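Long-range contacts in fructooligosaccharide ABC transporter substrate-binding protein FusA (Streptococcus pneumoniae, PDB 5G5Y), which binds fructooligosaccharides, preferring tetrasaccharides and longer chains, and serves as the solute-binding component of the FusABC-MsmK import transporter: residues 108-112 with 423-428; 15-20 with 36-42. All coordinates share one frame; numbering follows the deposited sequence.

Interaction 1: residues 108-112 with 423-428; sequences LMTAP and PRVFMT
The carbonyl oxygen of T110 faces the backbone of F426 and is tied to it through two waters. One water lies within hydrogen-bonding distance of both carbonyl oxygens, 3.0 Å from T110 O and 2.9 Å from F426 O, although other acceptors compete for its two protons. The second takes the N-H of F426, with F426 N 2.9 Å from the water oxygen, and reaches T110 O only weakly. No direct hydrogen bond joins the segments, so the polar link between them is made by solvent and by R307, whose NH1 binds both L108 O and R424 O. Carbon contacts supply the rest. With CG anti to the backbone N (chi1 -161°), the F426 ring is carried against the turn that follows helix 104-109. A111 CB sits over one face as a CH-pi contact, 4.1 Å from the ring centroid and 26° off its normal, while M109 O lies at the ring edge. M73 of helix 69-77 touches both A111 and F426. In this member of the bacterial solute-binding protein 1 family, the C-terminal end of helix 104-109 thus meets the loop joining helices 399-412 and 429-455. Where that loop runs into helix 429-455, P112 of the other segment sets its CG 3.3 Å from F426 O and 3.7 Å from T428 CG2. T428 is the N-cap of helix 429-455: its methyl is anti to its own carbonyl carbon and faces the proline, while OG1 accepts from D431 N. At the other end L108 uses a single branch, CD2, which comes 3.5 Å from R424 O. R424 is the centre of an inverse gamma turn, closed by a weak bond from V425 N to P423 O.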
loop_
_atom_site.group_PDB
_atom_site.type_symbol
_atom_site.label_atom_id
_atom_site.label_comp_id
_atom_site.label_asym_id
_atom_site.label_seq_id
_atom_site.Cartn_x
_atom_site.Cartn_y
_atom_site.Cartn_z
ATOM N N LEU A 108 -5.275 16.148 2.184
ATOM C CA LEU A 108 -4.272 15.219 2.737
ATOM C C LEU A 108 -2.903 15.880 2.945
ATOM O O LEU A 108 -2.129 15.442 3.795
ATOM C CB LEU A 108 -4.133 14.003 1.830
ATOM C CG LEU A 108 -5.341 13.078 1.618
ATOM C CD1 LEU A 108 -4.947 11.888 0.764
ATOM C CD2 LEU A 108 -5.967 12.604 2.916
ATOM N N MET A 109 -2.619 16.934 2.164
ATOM C CA MET A 109 -1.357 17.628 2.202
ATOM C C MET A 109 -1.296 18.650 3.336
ATOM O O MET A 109 -0.208 19.039 3.759
ATOM C CB MET A 109 -1.076 18.300 0.863
ATOM C CG MET A 109 -0.828 17.334 -0.284
ATOM S SD MET A 109 -0.837 18.214 -1.863
ATOM C CE MET A 109 0.465 19.409 -1.695
ATOM N N THR A 110 -2.447 19.052 3.860
ATOM C CA THR A 110 -2.542 20.219 4.758
ATOM C C THR A 110 -2.514 19.793 6.218
ATOM O O THR A 110 -3.324 18.973 6.614
ATOM C CB THR A 110 -3.846 20.990 4.449
ATOM O OG1 THR A 110 -3.810 21.458 3.099
ATOM C CG2 THR A 110 -3.996 22.201 5.316
ATOM N N ALA A 111 -1.602 20.362 7.001
ATOM C CA ALA A 111 -1.497 20.068 8.435
ATOM C C ALA A 111 -2.674 20.684 9.191
ATOM O O ALA A 111 -3.330 21.581 8.665
ATOM C CB ALA A 111 -0.181 20.560 8.963
ATOM N N PRO A 112 -2.982 20.197 10.404
ATOM C CA PRO A 112 -4.123 20.867 11.039
ATOM C C PRO A 112 -3.893 22.370 11.346
ATOM O O PRO A 112 -4.858 23.067 11.467
ATOM C CB PRO A 112 -4.369 20.043 12.313
ATOM C CG PRO A 112 -3.627 18.761 12.103
ATOM C CD PRO A 112 -2.449 19.112 11.248
ATOM N N PRO A 423 -9.553 8.008 5.316
ATOM C CA PRO A 423 -8.576 8.798 4.583
ATOM C C PRO A 423 -7.248 8.980 5.349
ATOM O O PRO A 423 -7.226 8.995 6.580
ATOM C CB PRO A 423 -9.285 10.130 4.387
ATOM C CG PRO A 423 -10.177 10.245 5.565
ATOM C CD PRO A 423 -10.616 8.854 5.901
ATOM N N ARG A 424 -6.178 9.157 4.602
ATOM C CA ARG A 424 -4.818 9.315 5.158
ATOM C C ARG A 424 -4.590 10.721 5.761
ATOM O O ARG A 424 -3.693 11.408 5.323
ATOM C CB ARG A 424 -3.787 9.120 4.011
ATOM C CG ARG A 424 -3.659 7.727 3.433
ATOM C CD ARG A 424 -3.471 6.765 4.577
ATOM N NE ARG A 424 -2.910 5.491 4.174
ATOM C CZ ARG A 424 -3.151 4.332 4.795
ATOM N NH1 ARG A 424 -3.956 4.251 5.848
ATOM N NH2 ARG A 424 -2.578 3.230 4.343
ATOM N N VAL A 425 -5.381 11.111 6.758
ATOM C CA VAL A 425 -5.379 12.476 7.271
ATOM C C VAL A 425 -4.068 12.777 7.981
ATOM O O VAL A 425 -3.445 11.881 8.485
ATOM C CB VAL A 425 -6.560 12.736 8.233
ATOM C CG1 VAL A 425 -7.845 12.838 7.434
ATOM C CG2 VAL A 425 -6.645 11.657 9.320
ATOM N N PHE A 426 -3.694 14.051 8.019
ATOM C CA PHE A 426 -2.572 14.574 8.755
ATOM C C PHE A 426 -3.035 15.072 10.147
ATOM O O PHE A 426 -3.710 16.073 10.251
ATOM C CB PHE A 426 -1.997 15.773 7.947
ATOM C CG PHE A 426 -0.599 16.159 8.286
ATOM C CD1 PHE A 426 0.052 15.740 9.425
ATOM C CD2 PHE A 426 0.088 17.021 7.409
ATOM C CE1 PHE A 426 1.370 16.117 9.680
ATOM C CE2 PHE A 426 1.390 17.404 7.663
ATOM C CZ PHE A 426 2.036 16.962 8.787
ATOM N N MET A 427 -2.648 14.385 11.207
ATOM C CA MET A 427 -3.131 14.676 12.547
ATOM C C MET A 427 -2.158 15.614 13.297
ATOM O O MET A 427 -0.987 15.751 12.943
ATOM C CB MET A 427 -3.298 13.371 13.351
ATOM C CG MET A 427 -4.388 12.440 12.827
ATOM S SD MET A 427 -4.675 11.065 13.956
ATOM C CE MET A 427 -5.975 10.142 13.126
ATOM N N THR A 428 -2.652 16.223 14.361
ATOM C CA THR A 428 -1.768 16.978 15.242
ATOM C C THR A 428 -0.754 16.077 15.910
ATOM O O THR A 428 -0.937 14.835 16.026
ATOM C CB THR A 428 -2.528 17.710 16.343
ATOM O OG1 THR A 428 -3.222 16.763 17.174
ATOM C CG2 THR A 428 -3.471 18.713 15.757
HETATM O O HOH W 1 -5.253 17.919 8.663
HETATM O O HOH W 2 -5.081 15.970 6.346
#

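Interaction 2: residues 15-20 with 36-42. With ZN (zinc ion), chain L.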
loop_
_atom_site.group_PDB
_atom_site.type_symbol
_atom_site.label_atom_id
_atom_site.label_comp_id
_atom_site.label_asym_id
_atom_site.label_seq_id
_atom_site.Cartn_x
_atom_site.Cartn_y
_atom_site.Cartn_z
ATOM N N SER A 15 21.872 2.338 -8.170
ATOM C CA SER A 15 21.959 3.557 -9.005
ATOM C C SER A 15 23.310 4.249 -8.837
ATOM O O SER A 15 24.017 3.983 -7.882
ATOM C CB SER A 15 20.818 4.505 -8.651
ATOM O OG SER A 15 20.960 4.964 -7.337
ATOM N N PRO A 16 23.660 5.175 -9.738
ATOM C CA PRO A 16 24.968 5.826 -9.649
ATOM C C PRO A 16 25.164 6.664 -8.403
ATOM O O PRO A 16 24.209 7.246 -7.897
ATOM C CB PRO A 16 25.013 6.716 -10.903
ATOM C CG PRO A 16 23.989 6.172 -11.802
ATOM C CD PRO A 16 22.923 5.582 -10.946
ATOM N N LYS A 17 26.397 6.748 -7.899
ATOM C CA LYS A 17 26.656 7.571 -6.701
ATOM C C LYS A 17 26.263 9.045 -6.917
ATOM O O LYS A 17 25.775 9.694 -5.995
ATOM C CB LYS A 17 28.120 7.522 -6.274
ATOM C CG LYS A 17 28.688 6.136 -6.018
ATOM C CD LYS A 17 28.235 5.508 -4.716
ATOM C CE LYS A 17 28.113 3.982 -4.838
ATOM N NZ LYS A 17 26.771 3.534 -5.333
ATOM N N ASP A 18 26.531 9.560 -8.113
ATOM C CA ASP A 18 26.077 10.886 -8.512
ATOM C C ASP A 18 24.777 10.728 -9.298
ATOM O O ASP A 18 24.797 10.218 -10.394
ATOM C CB ASP A 18 27.136 11.580 -9.365
ATOM C CG ASP A 18 26.743 13.006 -9.774
ATOM O OD1 ASP A 18 25.635 13.510 -9.397
ATOM O OD2 ASP A 18 27.564 13.642 -10.491
ATOM N N PRO A 19 23.646 11.211 -8.747
ATOM C CA PRO A 19 22.381 11.130 -9.488
ATOM C C PRO A 19 22.388 11.800 -10.876
ATOM O O PRO A 19 21.588 11.419 -11.734
ATOM C CB PRO A 19 21.403 11.863 -8.590
ATOM C CG PRO A 19 21.943 11.701 -7.232
ATOM C CD PRO A 19 23.443 11.798 -7.417
ATOM N N ASN A 20 23.234 12.799 -11.077
ATOM C CA ASN A 20 23.327 13.432 -12.391
ATOM C C ASN A 20 23.823 12.498 -13.508
ATOM O O ASN A 20 23.772 12.880 -14.658
ATOM C CB ASN A 20 24.182 14.683 -12.347
ATOM C CG ASN A 20 23.538 15.814 -11.572
ATOM O OD1 ASN A 20 22.300 15.987 -11.580
ATOM N ND2 ASN A 20 24.356 16.606 -10.916
ATOM N N ILE A 36 21.643 20.528 -10.181
ATOM C CA ILE A 36 21.506 20.039 -8.823
ATOM C C ILE A 36 22.816 19.431 -8.353
ATOM O O ILE A 36 23.368 18.534 -9.001
ATOM C CB ILE A 36 20.389 18.985 -8.673
ATOM C CG1 ILE A 36 19.061 19.529 -9.252
ATOM C CG2 ILE A 36 20.202 18.624 -7.191
ATOM C CD1 ILE A 36 18.586 20.819 -8.592
ATOM N N ASP A 37 23.292 19.938 -7.232
ATOM C CA ASP A 37 24.409 19.363 -6.541
ATOM C C ASP A 37 23.843 18.407 -5.486
ATOM O O ASP A 37 23.317 18.852 -4.454
ATOM C CB ASP A 37 25.292 20.419 -5.889
ATOM C CG ASP A 37 26.509 19.796 -5.238
ATOM O OD1 ASP A 37 26.872 18.692 -5.659
ATOM O OD2 ASP A 37 27.114 20.401 -4.356
ATOM N N TRP A 38 23.958 17.113 -5.752
ATOM C CA TRP A 38 23.291 16.109 -4.911
ATOM C C TRP A 38 24.132 15.650 -3.748
ATOM O O TRP A 38 25.347 15.411 -3.912
ATOM C CB TRP A 38 22.903 14.862 -5.699
ATOM C CG TRP A 38 22.012 15.114 -6.840
ATOM C CD1 TRP A 38 22.385 15.354 -8.136
ATOM C CD2 TRP A 38 20.575 15.193 -6.817
ATOM N NE1 TRP A 38 21.289 15.564 -8.898
ATOM C CE2 TRP A 38 20.162 15.458 -8.129
ATOM C CE3 TRP A 38 19.605 15.047 -5.818
ATOM C CZ2 TRP A 38 18.794 15.618 -8.478
ATOM C CZ3 TRP A 38 18.245 15.210 -6.170
ATOM C CH2 TRP A 38 17.870 15.468 -7.482
ATOM N N THR A 39 23.464 15.463 -2.600
ATOM C CA THR A 39 24.016 14.700 -1.478
ATOM C C THR A 39 23.195 13.442 -1.481
ATOM O O THR A 39 22.027 13.464 -1.044
ATOM C CB THR A 39 23.902 15.460 -0.134
ATOM O OG1 THR A 39 24.668 16.654 -0.198
ATOM C CG2 THR A 39 24.420 14.620 1.042
ATOM N N ASN A 40 23.771 12.353 -1.993
ATOM C CA ASN A 40 23.033 11.157 -2.270
ATOM C C ASN A 40 23.341 10.050 -1.272
ATOM O O ASN A 40 24.428 9.450 -1.339
ATOM C CB ASN A 40 23.372 10.694 -3.677
ATOM C CG ASN A 40 22.596 9.484 -4.126
ATOM O OD1 ASN A 40 21.515 9.182 -3.616
ATOM N ND2 ASN A 40 23.134 8.785 -5.109
ATOM N N TYR A 41 22.384 9.762 -0.384
ATOM C CA TYR A 41 22.540 8.677 0.591
ATOM C C TYR A 41 21.847 7.419 0.118
ATOM O O TYR A 41 20.628 7.396 -0.069
ATOM C CB TYR A 41 22.040 9.112 1.949
ATOM C CG TYR A 41 22.772 10.286 2.533
ATOM C CD1 TYR A 41 24.183 10.361 2.532
ATOM C CD2 TYR A 41 22.067 11.317 3.160
ATOM C CE1 TYR A 41 24.837 11.440 3.097
ATOM C CE2 TYR A 41 22.694 12.403 3.724
ATOM C CZ TYR A 41 24.091 12.466 3.717
ATOM O OH TYR A 41 24.699 13.571 4.305
ATOM N N GLN A 42 22.632 6.370 -0.099
ATOM C CA GLN A 42 22.153 5.157 -0.709
ATOM C C GLN A 42 21.895 4.043 0.291
ATOM O O GLN A 42 21.462 2.977 -0.094
ATOM C CB GLN A 42 23.125 4.729 -1.805
ATOM C CG GLN A 42 23.139 5.762 -2.925
ATOM C CD GLN A 42 23.888 5.340 -4.149
ATOM O OE1 GLN A 42 25.098 5.243 -4.098
ATOM N NE2 GLN A 42 23.203 5.173 -5.271
HETATM ZN ZN ZN L . 28.460 17.557 -4.925
HETATM O O HOH W 3 21.526 7.912 -7.888
HETATM O O HOH W 4 25.855 15.837 -7.782
HETATM O O HOH W 5 21.467 18.496 -12.380
HETATM O O HOH W 6 29.698 19.146 -4.203
HETATM O O HOH W 7 27.708 15.465 -5.715
HETATM O O HOH W 8 27.740 17.499 -2.833
HETATM O O HOH W 9 30.134 16.263 -3.743
HETATM O O HOH W 10 29.565 17.191 -6.949
#
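A loop packs here on an edge strand, held by side-chain amides that bond to backbone carbonyls and by a proline-tryptophan contact: residues 15-20 follow strand 3-10, and 36-41 belong to strand 34-41, outermost in its four-stranded mixed sheet. P19 lies over one face of the W38 indole, its CB 3.6 Å from the centroid of the five-membered ring and 5° off the normal, a CH-pi contact. I36 CG2 covers the opposite face. N20 works at the ring edge: OD1 accepts from W38 NE1 at 2.9 Å, with the indole N-H reaching it from above the amide carbonyl plane. Its other branch, ND2, gives a bond of 2.9 Å to I36 O that arrives nearly along the C=O axis, so the amide is gripped at both ends and its rotation fixed. N20 N also closes an Asx turn onto D18 OD1. Farther along, N40 ND2 bonds K17 O at 2.9 Å in an almost straight bond (N-H...O 172°), while N40 OD1 accepts from S11 OG. Q42 uses both ends of its amide. NE2 donates to S15 O at 3.0 Å and is also bonded to S11 OG, and OE1 receives K17 NZ at 2.7 Å, which the lysine reaches by bending its chain at chi2, chi3 and chi4. D37 OD1 binds a zinc ion at 2.1 Å, five waters completing its shell. The loop lies within a beta-alpha-beta unit, leading from strand 3-10 into helix 23-32, L25 of that helix touching P19 and W38, while strand 34-41 hydrogen-bonds in parallel to strand 3-10.

The two contacts are separate pieces of the fold: their centres are 31 Å apart and their nearest atoms about 19 Å apart, and they do not touch. They are in series along the chain: interaction 2 closes at residue 42, before interaction 1 opens at 108; the latter's segments are 311 residues apart. Neither contains a substrate-binding residue, though both lie near some. In interaction 2 the S15 side chain is about 7 Å from that of E379 and about 10 Å from that of R375. In interaction 1 the M109 side chain is about 11 Å from that of K309, and the R424 side chain about 11 Å from that of W270.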